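Local coordinates for hypothetical protein (Mus musculus, PDB 1VKB) that probably acts as a gamma-glutamylamine cyclotransferase, releasing 5-oxoproline from gamma-glutamyl amines such as gamma-glutamyl-epsilon-lysine, at residues Gln26-Val31 with Leu153-Arg158; Val55-Gly58 with Pro63-Leu66; Arg88-Phe93 with Phe125-Ala130; Pro140-Tyr145 with Gly149-Arg154; Leu22-Pro27 with Ala40-Arg45. One frame throughout, in Å; residues are numbered along the deposited sequence. Where two conformers were deposited one is given.

Contact 1. Residues Gln26-Val31 with Leu153-Arg158. With FMT (formic acid), chain B; FMT (formic acid), chain D.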
# COMPACT_ATOMS: atom_id res chain seq x y z
N GLN A 26 -6.93 7.89 -4.80
CA GLN A 26 -6.34 6.95 -5.74
C GLN A 26 -7.40 5.92 -6.23
O GLN A 26 -8.50 5.80 -5.65
CB GLN A 26 -5.10 6.31 -5.12
CG GLN A 26 -3.98 7.35 -4.87
CD GLN A 26 -3.52 8.01 -6.12
OE1 GLN A 26 -3.37 7.35 -7.12
NE2 GLN A 26 -3.23 9.32 -6.07
N PRO A 27 -7.12 5.25 -7.35
CA PRO A 27 -8.22 4.59 -8.09
C PRO A 27 -9.04 3.51 -7.37
O PRO A 27 -10.20 3.29 -7.76
CB PRO A 27 -7.52 4.05 -9.35
CG PRO A 27 -6.29 4.91 -9.49
CD PRO A 27 -5.85 5.20 -8.10
N ASN A 28 -8.47 2.84 -6.36
CA ASN A 28 -9.18 1.75 -5.65
C ASN A 28 -9.60 2.14 -4.26
O ASN A 28 -10.02 1.30 -3.48
CB ASN A 28 -8.37 0.45 -5.61
CG ASN A 28 -8.30 -0.25 -6.97
OD1 ASN A 28 -9.32 -0.34 -7.67
ND2 ASN A 28 -7.07 -0.64 -7.38
N HIS A 29 -9.52 3.42 -3.94
CA HIS A 29 -9.93 3.86 -2.61
C HIS A 29 -11.37 3.44 -2.26
O HIS A 29 -11.64 3.16 -1.12
CB HIS A 29 -9.79 5.37 -2.42
CG HIS A 29 -9.94 5.80 -0.99
ND1 HIS A 29 -9.12 5.35 0.03
CD2 HIS A 29 -10.87 6.60 -0.39
CE1 HIS A 29 -9.52 5.87 1.17
NE2 HIS A 29 -10.57 6.63 0.95
N LYS A 30 -12.28 3.43 -3.24
CA LYS A 30 -13.68 3.06 -2.95
C LYS A 30 -13.82 1.79 -2.16
O LYS A 30 -14.78 1.64 -1.41
CB LYS A 30 -14.53 2.91 -4.26
CG LYS A 30 -14.95 4.22 -4.96
CD LYS A 30 -15.72 3.97 -6.35
CE LYS A 30 -17.03 3.21 -6.13
NZ LYS A 30 -17.86 3.88 -5.11
N VAL A 31 -12.93 0.82 -2.36
CA VAL A 31 -13.14 -0.46 -1.68
C VAL A 31 -13.01 -0.32 -0.17
O VAL A 31 -13.60 -1.10 0.57
CB VAL A 31 -12.21 -1.61 -2.18
CG1 VAL A 31 -12.38 -1.84 -3.67
CG2 VAL A 31 -10.78 -1.33 -1.83
N LEU A 153 2.03 6.51 -16.17
CA LEU A 153 1.52 5.14 -16.06
C LEU A 153 0.29 5.07 -15.14
O LEU A 153 0.40 4.87 -13.94
CB LEU A 153 2.62 4.24 -15.54
CG LEU A 153 3.87 4.21 -16.43
CD1 LEU A 153 5.01 3.51 -15.68
CD2 LEU A 153 3.52 3.55 -17.77
N ARG A 154 -0.86 5.28 -15.73
CA ARG A 154 -2.11 5.33 -15.03
C ARG A 154 -2.59 3.90 -14.79
O ARG A 154 -2.48 3.00 -15.66
CB ARG A 154 -3.08 6.13 -15.90
CG ARG A 154 -4.43 6.45 -15.29
CD ARG A 154 -5.48 6.93 -16.35
NE ARG A 154 -6.64 7.52 -15.71
CZ ARG A 154 -7.75 6.88 -15.35
NH1 ARG A 154 -7.93 5.60 -15.59
NH2 ARG A 154 -8.70 7.57 -14.76
N TYR A 155 -3.10 3.67 -13.60
CA TYR A 155 -3.61 2.38 -13.22
C TYR A 155 -4.71 1.91 -14.16
O TYR A 155 -5.57 2.70 -14.55
CB TYR A 155 -4.13 2.42 -11.79
CG TYR A 155 -4.84 1.16 -11.39
CD1 TYR A 155 -4.13 0.01 -11.04
CD2 TYR A 155 -6.24 1.11 -11.34
CE1 TYR A 155 -4.78 -1.13 -10.61
CE2 TYR A 155 -6.91 -0.05 -10.93
CZ TYR A 155 -6.18 -1.16 -10.60
OH TYR A 155 -6.84 -2.28 -10.19
N ASN A 156 -4.67 0.65 -14.54
CA ASN A 156 -5.79 0.08 -15.25
C ASN A 156 -6.23 -1.21 -14.57
O ASN A 156 -5.42 -1.93 -13.97
CB ASN A 156 -5.55 0.01 -16.76
CG ASN A 156 -4.46 -0.89 -17.14
OD1 ASN A 156 -4.63 -2.11 -17.09
ND2 ASN A 156 -3.32 -0.32 -17.51
N PRO A 157 -7.54 -1.45 -14.58
CA PRO A 157 -8.10 -2.50 -13.75
C PRO A 157 -7.77 -3.89 -14.25
O PRO A 157 -7.50 -4.10 -15.43
CB PRO A 157 -9.61 -2.22 -13.79
CG PRO A 157 -9.83 -1.54 -15.03
CD PRO A 157 -8.58 -0.75 -15.34
N ARG A 158 -7.81 -4.83 -13.32
CA ARG A 158 -7.20 -6.14 -13.53
C ARG A 158 -7.69 -6.95 -14.70
O ARG A 158 -6.90 -7.69 -15.32
CB ARG A 158 -7.33 -6.97 -12.26
CG ARG A 158 -6.31 -6.55 -11.24
CD ARG A 158 -6.45 -7.31 -9.94
NE ARG A 158 -5.86 -6.59 -8.81
CZ ARG A 158 -5.79 -7.09 -7.57
NH1 ARG A 158 -6.25 -8.34 -7.34
NH2 ARG A 158 -5.26 -6.35 -6.59
C FMT B . -4.71 -3.42 -7.84
O1 FMT B . -4.00 -4.10 -7.07
O2 FMT B . -5.32 -3.84 -8.85
C FMT D . -11.45 7.38 4.01
O1 FMT D . -11.75 7.82 5.11
O2 FMT D . -11.14 8.11 3.09
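Pro27 and Asn28 meet Tyr155 in a small, partly buried contact between two loops distant in sequence: the turn ahead of helix 30-33 and the tail that follows the last strand of the sheet. Gln26 to His29 form a type I beta turn, and its two central residues both direct their side chains at the tyrosine. The compact ring of Pro27 packs CB against CD2 of Tyr155 at 3.8 Å, an apolar touch suited to a proline at a turn corner. Beyond it, the Asn28 amide lies at 83° to the phenol ring and gives a weak but straight hydrogen bond from ND2 to Tyr155 OH (3.3 Å); the stronger partner of ND2 is Thr21 OG1. Tyr155 swings its ring opposite the backbone N (chi1 172°), which carries the hydroxyl to a bound formic acid, probably from the crystallisation liquor, donating to O2 at 2.6 Å. Arg158 grips the same molecule along one edge, NE reaching O2 at 2.8 Å and NH2 reaching O1 at 2.6 Å. On the far side of the turn, His29 NE2 binds a second formic acid through O2 at 2.7 Å. Helix 84-93 lies alongside, with Phe93 touching Asn28 and Val31, while the tail is tied to the turn of the 54-57/62-66 hairpin through Asn156 and His60.

Contact 2. Residues Val55-Gly58 with Pro63-Leu66; sequences VIAG and PWLL
Val55 and Trp64 form an antiparallel hydrogen-bonded pair, Val55 N donating to Trp64 O at 3.0 Å and Trp64 N donating to Val55 O at 2.8 Å. A third bond comes from a side chain: the indole NE1 of Trp64 donates to Ala57 O at 3.1 Å, nearly straight at the hydrogen (171°). The oxygen lies in the indole plane, yet NE1 stands above the carbonyl plane. Ala57 is small enough for its CB to rest against Trp64 CD1 (3.8 Å), beside the bonded carbonyl. Next along, Ile56 and Pro63 make a non-hydrogen-bonded pair, a place where the missing N-H of proline costs no bond to the partner strand. The two strands, 54-57 and 62-66, are a beta hairpin at the edge of the sheet, strongly twisted, with their directions 130° apart. On the face shared by Val55 and Trp64, the branched Val55 sets CG2 against Leu66 CD2 at 3.9 Å, crossing it at about a right angle. Further out, Tyr100 stacks on the Trp64 ring and its hydroxyl bonds to Pro63 O, Trp136 meets the indole at a slant, and strand 121-129 runs parallel to 62-66, its Thr129 bonding backbone to backbone with Leu65.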
# COMPACT_ATOMS: atom_id res chain seq x y z
N VAL A 55 7.67 0.56 -6.99
CA VAL A 55 7.70 0.58 -8.44
C VAL A 55 6.27 0.49 -8.99
O VAL A 55 5.39 -0.09 -8.39
CB VAL A 55 8.56 -0.59 -9.04
CG1 VAL A 55 10.03 -0.48 -8.63
CG2 VAL A 55 8.03 -1.97 -8.65
N ILE A 56 6.10 1.07 -10.17
CA ILE A 56 4.85 1.00 -10.91
C ILE A 56 5.12 0.07 -12.07
O ILE A 56 5.92 0.38 -12.97
CB ILE A 56 4.42 2.39 -11.38
CG1 ILE A 56 4.15 3.32 -10.18
CG2 ILE A 56 3.16 2.28 -12.19
CD1 ILE A 56 3.94 4.77 -10.58
N ALA A 57 4.48 -1.09 -12.03
CA ALA A 57 4.96 -2.18 -12.87
C ALA A 57 3.87 -3.11 -13.35
O ALA A 57 2.80 -3.24 -12.73
CB ALA A 57 6.03 -2.97 -12.11
N GLY A 58 4.16 -3.79 -14.44
CA GLY A 58 3.23 -4.74 -15.01
C GLY A 58 2.22 -4.07 -15.93
O GLY A 58 2.16 -2.85 -16.04
N PRO A 63 1.11 -0.26 -8.41
CA PRO A 63 2.20 0.02 -7.51
C PRO A 63 2.54 -1.16 -6.60
O PRO A 63 1.65 -1.79 -5.99
CB PRO A 63 1.67 1.18 -6.68
CG PRO A 63 0.18 0.90 -6.55
CD PRO A 63 -0.15 0.33 -7.93
N TRP A 64 3.83 -1.42 -6.48
CA TRP A 64 4.33 -2.53 -5.67
C TRP A 64 5.44 -2.07 -4.78
O TRP A 64 6.46 -1.57 -5.27
CB TRP A 64 4.88 -3.65 -6.56
CG TRP A 64 4.03 -4.06 -7.75
CD1 TRP A 64 4.00 -3.48 -8.97
CD2 TRP A 64 3.17 -5.23 -7.84
NE1 TRP A 64 3.16 -4.18 -9.82
CE2 TRP A 64 2.64 -5.25 -9.14
CE3 TRP A 64 2.79 -6.22 -6.95
CZ2 TRP A 64 1.74 -6.24 -9.56
CZ3 TRP A 64 1.90 -7.20 -7.37
CH2 TRP A 64 1.40 -7.20 -8.66
N LEU A 65 5.28 -2.30 -3.48
CA LEU A 65 6.34 -2.07 -2.52
C LEU A 65 7.14 -3.37 -2.38
O LEU A 65 6.65 -4.39 -1.82
CB LEU A 65 5.76 -1.61 -1.17
CG LEU A 65 6.77 -0.99 -0.20
CD1 LEU A 65 7.30 0.32 -0.79
CD2 LEU A 65 6.09 -0.71 1.12
N LEU A 66 8.34 -3.36 -2.98
CA LEU A 66 9.15 -4.57 -3.07
C LEU A 66 9.80 -4.82 -1.73
O LEU A 66 10.34 -3.91 -1.11
CB LEU A 66 10.18 -4.47 -4.17
CG LEU A 66 9.74 -3.99 -5.52
CD1 LEU A 66 10.91 -4.05 -6.51
CD2 LEU A 66 8.54 -4.80 -5.98

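Contact 3. Residues Arg88-Phe93 with Phe125-Ala130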
# COMPACT_ATOMS: atom_id res chain seq x y z
N ARG A 88 -9.33 -8.99 6.21
CA ARG A 88 -9.44 -10.19 5.36
C ARG A 88 -9.91 -9.83 3.92
O ARG A 88 -9.55 -10.50 2.95
CB ARG A 88 -10.38 -11.19 5.97
CG ARG A 88 -9.82 -11.78 7.25
CD ARG A 88 -10.74 -12.73 7.97
NE ARG A 88 -11.54 -13.59 7.09
CZ ARG A 88 -11.12 -14.71 6.53
NH1 ARG A 88 -9.89 -15.17 6.73
NH2 ARG A 88 -11.94 -15.40 5.76
N PHE A 89 -10.75 -8.82 3.81
CA PHE A 89 -11.21 -8.37 2.45
C PHE A 89 -9.99 -7.87 1.65
O PHE A 89 -9.82 -8.24 0.49
CB PHE A 89 -12.28 -7.30 2.49
CG PHE A 89 -12.45 -6.63 1.16
CD1 PHE A 89 -13.18 -7.24 0.17
CD2 PHE A 89 -11.74 -5.49 0.87
CE1 PHE A 89 -13.27 -6.66 -1.11
CE2 PHE A 89 -11.82 -4.92 -0.38
CZ PHE A 89 -12.58 -5.51 -1.37
N LEU A 90 -9.16 -7.04 2.28
CA LEU A 90 -7.99 -6.49 1.63
C LEU A 90 -6.99 -7.59 1.26
O LEU A 90 -6.35 -7.51 0.19
CB LEU A 90 -7.36 -5.38 2.45
CG LEU A 90 -8.17 -4.10 2.62
CD1 LEU A 90 -7.54 -3.09 3.56
CD2 LEU A 90 -8.49 -3.44 1.24
N ASP A 91 -6.83 -8.58 2.13
CA ASP A 91 -5.99 -9.78 1.77
C ASP A 91 -6.43 -10.46 0.50
O ASP A 91 -5.61 -10.86 -0.34
CB ASP A 91 -5.94 -10.85 2.87
CG ASP A 91 -5.18 -10.43 4.09
OD1 ASP A 91 -4.51 -9.36 4.12
OD2 ASP A 91 -5.21 -11.17 5.11
N ASP A 92 -7.75 -10.59 0.35
CA ASP A 92 -8.33 -11.18 -0.82
C ASP A 92 -8.19 -10.24 -2.00
O ASP A 92 -7.85 -10.69 -3.10
CB ASP A 92 -9.80 -11.45 -0.54
CG ASP A 92 -10.54 -12.07 -1.69
OD1 ASP A 92 -10.03 -13.05 -2.24
OD2 ASP A 92 -11.67 -11.68 -2.04
N PHE A 93 -8.47 -8.96 -1.77
CA PHE A 93 -8.34 -7.92 -2.84
C PHE A 93 -6.92 -7.90 -3.46
O PHE A 93 -6.73 -7.82 -4.68
CB PHE A 93 -8.68 -6.55 -2.27
CG PHE A 93 -8.66 -5.46 -3.31
CD1 PHE A 93 -9.75 -5.33 -4.20
CD2 PHE A 93 -7.56 -4.66 -3.48
CE1 PHE A 93 -9.72 -4.39 -5.19
CE2 PHE A 93 -7.52 -3.69 -4.48
CZ PHE A 93 -8.61 -3.57 -5.34
N PHE A 125 0.30 -3.15 9.29
CA PHE A 125 0.36 -4.08 8.20
C PHE A 125 0.50 -3.29 6.86
O PHE A 125 -0.19 -2.28 6.61
CB PHE A 125 -0.88 -4.96 8.12
CG PHE A 125 -0.98 -5.98 9.23
CD1 PHE A 125 0.05 -6.86 9.51
CD2 PHE A 125 -2.15 -6.04 10.00
CE1 PHE A 125 -0.07 -7.77 10.58
CE2 PHE A 125 -2.24 -6.97 11.04
CZ PHE A 125 -1.21 -7.81 11.31
N VAL A 126 1.32 -3.83 5.98
CA VAL A 126 1.55 -3.24 4.65
C VAL A 126 1.57 -4.39 3.66
O VAL A 126 2.08 -5.47 3.99
CB VAL A 126 2.92 -2.52 4.61
CG1 VAL A 126 3.12 -1.83 3.24
CG2 VAL A 126 3.02 -1.47 5.71
N TYR A 127 0.98 -4.18 2.48
CA TYR A 127 1.03 -5.18 1.40
C TYR A 127 2.36 -5.00 0.63
O TYR A 127 2.51 -4.04 -0.11
CB TYR A 127 -0.22 -5.06 0.50
CG TYR A 127 -1.43 -5.48 1.29
CD1 TYR A 127 -1.66 -6.84 1.57
CD2 TYR A 127 -2.32 -4.54 1.83
CE1 TYR A 127 -2.74 -7.24 2.34
CE2 TYR A 127 -3.40 -4.94 2.67
CZ TYR A 127 -3.61 -6.28 2.88
OH TYR A 127 -4.65 -6.69 3.66
N THR A 128 3.35 -5.87 0.92
CA THR A 128 4.66 -5.86 0.23
C THR A 128 4.69 -7.01 -0.75
O THR A 128 3.79 -7.82 -0.77
CB THR A 128 5.80 -5.97 1.22
OG1 THR A 128 5.68 -7.21 1.95
CG2 THR A 128 5.68 -4.91 2.27
N THR A 129 5.71 -7.10 -1.59
CA THR A 129 5.86 -8.27 -2.41
C THR A 129 7.29 -8.74 -2.58
O THR A 129 8.19 -7.93 -2.77
CB THR A 129 5.17 -8.13 -3.74
OG1 THR A 129 5.32 -9.37 -4.44
CG2 THR A 129 5.82 -7.10 -4.63
N ALA A 130 7.44 -10.05 -2.43
CA ALA A 130 8.67 -10.80 -2.73
C ALA A 130 8.49 -11.58 -4.04
O ALA A 130 9.40 -12.31 -4.47
CB ALA A 130 8.96 -11.76 -1.63
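Tyr127 and Asp91 both turn CG away from their own carbonyl carbon (chi1 -68° for Tyr127), which sends the phenol from the strand toward the helix and swings the carboxylate back along the helix surface to meet it. The hydroxyl donates to Asp91 OD1 at 2.7 Å, with the oxygen close to the ring plane and the two flat groups 81° apart. It arrives on the anti side of OD1, 28° out of the carboxylate plane. Leu90 packs against the hydroxyl from the helix, its CB 3.2 Å from Tyr127 OH and 3.9 Å from CZ, so the hydroxyl rests on an apolar helix carbon while it donates to Asp91. Asp91 OD2 makes a salt bridge with Arg102 of strand 101-109, which probably keeps the carboxylate ionised and a good acceptor. Glu94 and Cys96, just past the helix, also touch the tyrosine. This is helix-on-sheet packing in the gamma-glutamyl cyclotransferase-like fold, helix 84-93 pinned to strand 121-129, which lies between 62-66 and 101-109; the Tyr127 side chain is about 5 Å from a bound formic acid that may mark a pocket.

Contact 4. Residues Pro140-Tyr145 with Gly149-Arg154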
# COMPACT_ATOMS: atom_id res chain seq x y z
N PRO A 140 11.95 2.82 -11.98
CA PRO A 140 12.18 3.92 -11.08
C PRO A 140 11.65 3.60 -9.67
O PRO A 140 10.59 3.02 -9.56
CB PRO A 140 11.38 5.05 -11.71
CG PRO A 140 11.35 4.73 -13.16
CD PRO A 140 11.16 3.23 -13.16
N TYR A 141 12.36 4.02 -8.64
CA TYR A 141 11.92 3.83 -7.25
C TYR A 141 11.33 5.09 -6.69
O TYR A 141 12.02 6.10 -6.58
CB TYR A 141 13.06 3.39 -6.33
CG TYR A 141 13.71 2.05 -6.67
CD1 TYR A 141 13.16 1.15 -7.59
CD2 TYR A 141 14.90 1.69 -6.05
CE1 TYR A 141 13.80 -0.06 -7.86
CE2 TYR A 141 15.53 0.48 -6.33
CZ TYR A 141 14.98 -0.40 -7.21
OH TYR A 141 15.64 -1.58 -7.50
N HIS A 142 10.05 5.01 -6.36
CA HIS A 142 9.23 6.16 -5.99
C HIS A 142 9.21 6.37 -4.51
O HIS A 142 9.21 5.43 -3.72
CB HIS A 142 7.79 5.92 -6.46
CG HIS A 142 7.62 6.02 -7.95
ND1 HIS A 142 7.37 7.21 -8.58
CD2 HIS A 142 7.76 5.10 -8.92
CE1 HIS A 142 7.32 7.01 -9.88
NE2 HIS A 142 7.57 5.74 -10.12
N GLU A 143 9.11 7.63 -4.11
CA GLU A 143 8.87 7.97 -2.71
C GLU A 143 7.38 7.88 -2.41
O GLU A 143 6.96 7.56 -1.28
CB GLU A 143 9.39 9.36 -2.41
CG GLU A 143 10.92 9.41 -2.43
CD GLU A 143 11.49 10.83 -2.32
OE1 GLU A 143 10.71 11.79 -2.17
OE2 GLU A 143 12.73 10.94 -2.41
N SER A 144 6.56 8.19 -3.41
CA SER A 144 5.12 8.16 -3.25
C SER A 144 4.46 7.77 -4.56
O SER A 144 5.04 7.96 -5.65
CB SER A 144 4.56 9.50 -2.75
OG SER A 144 4.68 10.53 -3.67
N TYR A 145 3.23 7.27 -4.45
CA TYR A 145 2.44 6.85 -5.61
C TYR A 145 1.27 7.79 -5.91
O TYR A 145 0.46 8.10 -5.02
CB TYR A 145 1.86 5.47 -5.36
CG TYR A 145 0.92 5.02 -6.47
CD1 TYR A 145 1.40 4.63 -7.69
CD2 TYR A 145 -0.47 5.00 -6.27
CE1 TYR A 145 0.50 4.23 -8.75
CE2 TYR A 145 -1.33 4.58 -7.25
CZ TYR A 145 -0.86 4.22 -8.49
OH TYR A 145 -1.75 3.81 -9.45
N GLY A 149 0.43 10.72 -11.77
CA GLY A 149 1.75 11.33 -11.70
C GLY A 149 2.48 11.45 -13.03
O GLY A 149 2.03 10.88 -14.02
N PRO A 150 3.58 12.21 -13.04
CA PRO A 150 4.33 12.48 -14.29
C PRO A 150 5.05 11.31 -14.93
O PRO A 150 5.47 11.42 -16.07
CB PRO A 150 5.34 13.59 -13.91
CG PRO A 150 5.38 13.61 -12.38
CD PRO A 150 4.12 12.96 -11.89
N HIS A 151 5.19 10.18 -14.24
CA HIS A 151 5.61 8.92 -14.87
C HIS A 151 4.72 8.46 -16.04
O HIS A 151 5.13 7.63 -16.88
CB HIS A 151 5.67 7.81 -13.82
CG HIS A 151 4.42 7.68 -13.01
ND1 HIS A 151 3.24 7.17 -13.52
CD2 HIS A 151 4.15 8.07 -11.74
CE1 HIS A 151 2.31 7.21 -12.58
NE2 HIS A 151 2.83 7.77 -11.50
N GLY A 152 3.49 8.98 -16.09
CA GLY A 152 2.54 8.67 -17.17
C GLY A 152 1.90 7.27 -17.24
O GLY A 152 1.28 6.89 -18.25
N LEU A 153 2.03 6.51 -16.17
CA LEU A 153 1.52 5.14 -16.06
C LEU A 153 0.29 5.07 -15.14
O LEU A 153 0.40 4.87 -13.94
CB LEU A 153 2.62 4.24 -15.54
CG LEU A 153 3.87 4.21 -16.43
CD1 LEU A 153 5.01 3.51 -15.68
CD2 LEU A 153 3.52 3.55 -17.77
N ARG A 154 -0.86 5.28 -15.73
CA ARG A 154 -2.11 5.33 -15.03
C ARG A 154 -2.59 3.90 -14.79
O ARG A 154 -2.48 3.00 -15.66
CB ARG A 154 -3.08 6.13 -15.90
CG ARG A 154 -4.43 6.45 -15.29
CD ARG A 154 -5.48 6.93 -16.35
NE ARG A 154 -6.64 7.52 -15.71
CZ ARG A 154 -7.75 6.88 -15.35
NH1 ARG A 154 -7.93 5.60 -15.59
NH2 ARG A 154 -8.70 7.57 -14.76
O HOH W 1 -0.58 3.52 -11.78
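Neither segment is regular: residues 140-145 take a largely extended course that presents His142, while Gly149 to Gly152 close a type I beta turn, Gly152 N bonding to Gly149 O at 3.2 Å, and present His151. Gly152, with positive phi, suits the exit of the turn, and Pro150 suits its first corner. The two imidazole planes stand 86° apart and the ring centres 5.5 Å apart, an oblique meeting in which His142 CE1 comes to 3.8 Å from His151 CD2. His151 takes its place by setting CG between its backbone N and carbonyl carbon (chi1 52°), which folds the ring back over its own turn. There it accepts the Leu153 N-H at ND1 (3.0 Å) nearly in the ring plane, while NE2 bonds to the backbone oxygen of Asp146; bonding of both nitrogens fixes the ring's rotation and fits a neutral imidazole protonated at NE2. Gly149, lacking a side chain, leaves room for the ring, and its O lies over one face. A buried tyrosine adds an indirect tie: Tyr145 OH donates to a water at 2.6 Å, which in turn donates to Leu153 O at 2.7 Å. Strand 54-57 lies against this surface contact: Ile56 touches both histidines, and the His142 backbone bonds to Leu54, while Glu143 bonds to Thr76 at the start of strand 76-82.

Contact 5. Residues Leu22-Pro27 with Ala40-Arg45. With FMT (formic acid), chain D; FMT (formic acid), chain C.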
# COMPACT_ATOMS: atom_id res chain seq x y z
N LEU A 22 -4.98 2.15 -3.03
CA LEU A 22 -5.90 2.23 -1.88
C LEU A 22 -5.97 3.56 -1.14
O LEU A 22 -6.91 3.78 -0.37
CB LEU A 22 -5.65 1.09 -0.88
CG LEU A 22 -5.90 -0.32 -1.43
CD1 LEU A 22 -5.37 -1.36 -0.44
CD2 LEU A 22 -7.34 -0.58 -1.71
N LYS A 23 -5.00 4.44 -1.36
CA LYS A 23 -4.98 5.75 -0.74
C LYS A 23 -6.16 6.63 -1.15
O LYS A 23 -6.71 6.50 -2.25
CB LYS A 23 -3.71 6.51 -1.11
CG LYS A 23 -2.39 5.96 -0.55
CD LYS A 23 -1.23 6.99 -0.71
CE LYS A 23 -0.96 7.34 -2.17
NZ LYS A 23 0.20 8.32 -2.29
N ARG A 24 -6.50 7.58 -0.28
CA ARG A 24 -7.45 8.65 -0.63
C ARG A 24 -7.06 9.24 -1.95
O ARG A 24 -5.89 9.49 -2.22
CB ARG A 24 -7.47 9.75 0.42
CG ARG A 24 -8.22 9.35 1.68
CD ARG A 24 -8.27 10.44 2.71
NE ARG A 24 -9.28 10.14 3.73
CZ ARG A 24 -9.56 10.96 4.74
NH1 ARG A 24 -8.88 12.09 4.87
NH2 ARG A 24 -10.48 10.64 5.62
N GLY A 25 -8.04 9.41 -2.81
CA GLY A 25 -7.80 10.02 -4.09
C GLY A 25 -7.17 9.15 -5.13
O GLY A 25 -6.89 9.64 -6.25
N GLN A 26 -6.93 7.89 -4.80
CA GLN A 26 -6.34 6.95 -5.74
C GLN A 26 -7.40 5.92 -6.23
O GLN A 26 -8.50 5.80 -5.65
CB GLN A 26 -5.10 6.31 -5.12
CG GLN A 26 -3.98 7.35 -4.87
CD GLN A 26 -3.52 8.01 -6.12
OE1 GLN A 26 -3.37 7.35 -7.12
NE2 GLN A 26 -3.23 9.32 -6.07
N PRO A 27 -7.12 5.25 -7.35
CA PRO A 27 -8.22 4.59 -8.09
C PRO A 27 -9.04 3.51 -7.37
O PRO A 27 -10.20 3.29 -7.76
CB PRO A 27 -7.52 4.05 -9.35
CG PRO A 27 -6.29 4.91 -9.49
CD PRO A 27 -5.85 5.20 -8.10
N ALA A 40 -12.96 0.82 7.97
CA ALA A 40 -11.65 1.39 7.79
C ALA A 40 -11.76 2.84 8.20
O ALA A 40 -12.58 3.57 7.64
CB ALA A 40 -11.21 1.27 6.38
N ALA A 41 -11.00 3.24 9.23
CA ALA A 41 -11.02 4.63 9.65
C ALA A 41 -9.67 5.28 9.37
O ALA A 41 -8.63 4.79 9.83
CB ALA A 41 -11.32 4.72 11.13
N PHE A 42 -9.68 6.39 8.65
CA PHE A 42 -8.45 7.17 8.43
C PHE A 42 -7.88 7.72 9.71
O PHE A 42 -8.60 8.33 10.51
CB PHE A 42 -8.72 8.30 7.42
CG PHE A 42 -7.54 9.17 7.14
CD1 PHE A 42 -6.58 8.79 6.21
CD2 PHE A 42 -7.39 10.39 7.79
CE1 PHE A 42 -5.50 9.61 5.92
CE2 PHE A 42 -6.29 11.21 7.52
CZ PHE A 42 -5.35 10.82 6.60
N ARG A 43 -6.59 7.51 9.93
CA ARG A 43 -5.91 8.03 11.11
C ARG A 43 -4.83 9.08 10.84
O ARG A 43 -4.57 9.96 11.68
CB ARG A 43 -5.29 6.87 11.87
CG ARG A 43 -6.33 5.95 12.49
CD ARG A 43 -7.11 6.62 13.59
NE ARG A 43 -8.07 5.68 14.15
CZ ARG A 43 -9.36 5.85 14.17
NH1 ARG A 43 -9.92 6.95 13.73
NH2 ARG A 43 -10.12 4.89 14.67
N GLY A 44 -4.19 9.02 9.68
CA GLY A 44 -3.20 10.04 9.35
C GLY A 44 -2.26 9.64 8.23
O GLY A 44 -2.56 8.76 7.42
N ARG A 45 -1.14 10.32 8.16
CA ARG A 45 -0.15 10.13 7.10
C ARG A 45 1.14 9.69 7.73
O ARG A 45 1.47 10.10 8.86
CB ARG A 45 0.10 11.44 6.37
CG ARG A 45 -1.07 11.95 5.54
CD ARG A 45 -0.75 13.25 4.79
NE ARG A 45 -0.40 14.35 5.70
CZ ARG A 45 0.84 14.84 5.92
NH1 ARG A 45 1.91 14.34 5.31
NH2 ARG A 45 1.01 15.85 6.78
C FMT D . -11.45 7.38 4.01
O1 FMT D . -11.75 7.82 5.11
O2 FMT D . -11.14 8.11 3.09
C FMT C . -1.70 -0.29 -1.26
O1 FMT C . -1.04 0.01 -0.24
O2 FMT C . -2.43 0.44 -1.97
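Arg24 and Phe42 make a cation-pi stack that joins a type II beta turn, Lys23 to Gln26, to strand 40-48 at the surface of the sheet. The guanidinium lies almost flat on the ring, planes 13° apart, with Arg24 CZ 3.9 Å from the ring centroid and NH2 3.4 Å from Phe42 CB. An extended Arg24 chain from CG to NE carries the guanidinium across to the strand, and Phe42, its ring turned opposite the backbone N (chi1 179°), lays a face toward the turn. Hydrogen bonds then use the edge that stacking leaves available: NE reaches O2 of a formic acid at 2.8 Å and NH2 reaches its O1 at 3.1 Å, the same molecule that His29 holds. Backbone bonding sets the turn, Gln26 N to Lys23 O at 2.9 Å, with Gly25 taking its positive-phi corner. At the other end, Leu22 N binds another formic acid, which Tyr19 N also holds. Arg43 and Gly44 form a classic beta bulge opposite Ile79, and Gly44 N sits 3.7 Å above the centre of the Phe42 face opposite Arg24.

Contacts 1 and 5 share Gln26 and Pro27 and, about 13 Å apart between centres, have one bound formic acid in common; His29 ND1 also probably bonds to Leu22 O at 2.7 Å. Contact 3 meets contact 1 where Arg158 NH1 approaches Phe93 O at 2.8 Å, and it reaches the same sheet as contact 2, strands 62-66 and 121-129 being neighbours there. Contacts 2 and 4 lie closest, centres about 9 Å apart. Tyr145 O and Lys23 NZ, 2.7 Å apart, probably bond contact 4 to contact 5. The formic acid at Tyr19 and Leu22 lies about 5 Å from the side chains of Tyr127 and Pro63, consistent with a substrate pocket between contacts 2, 3 and 5.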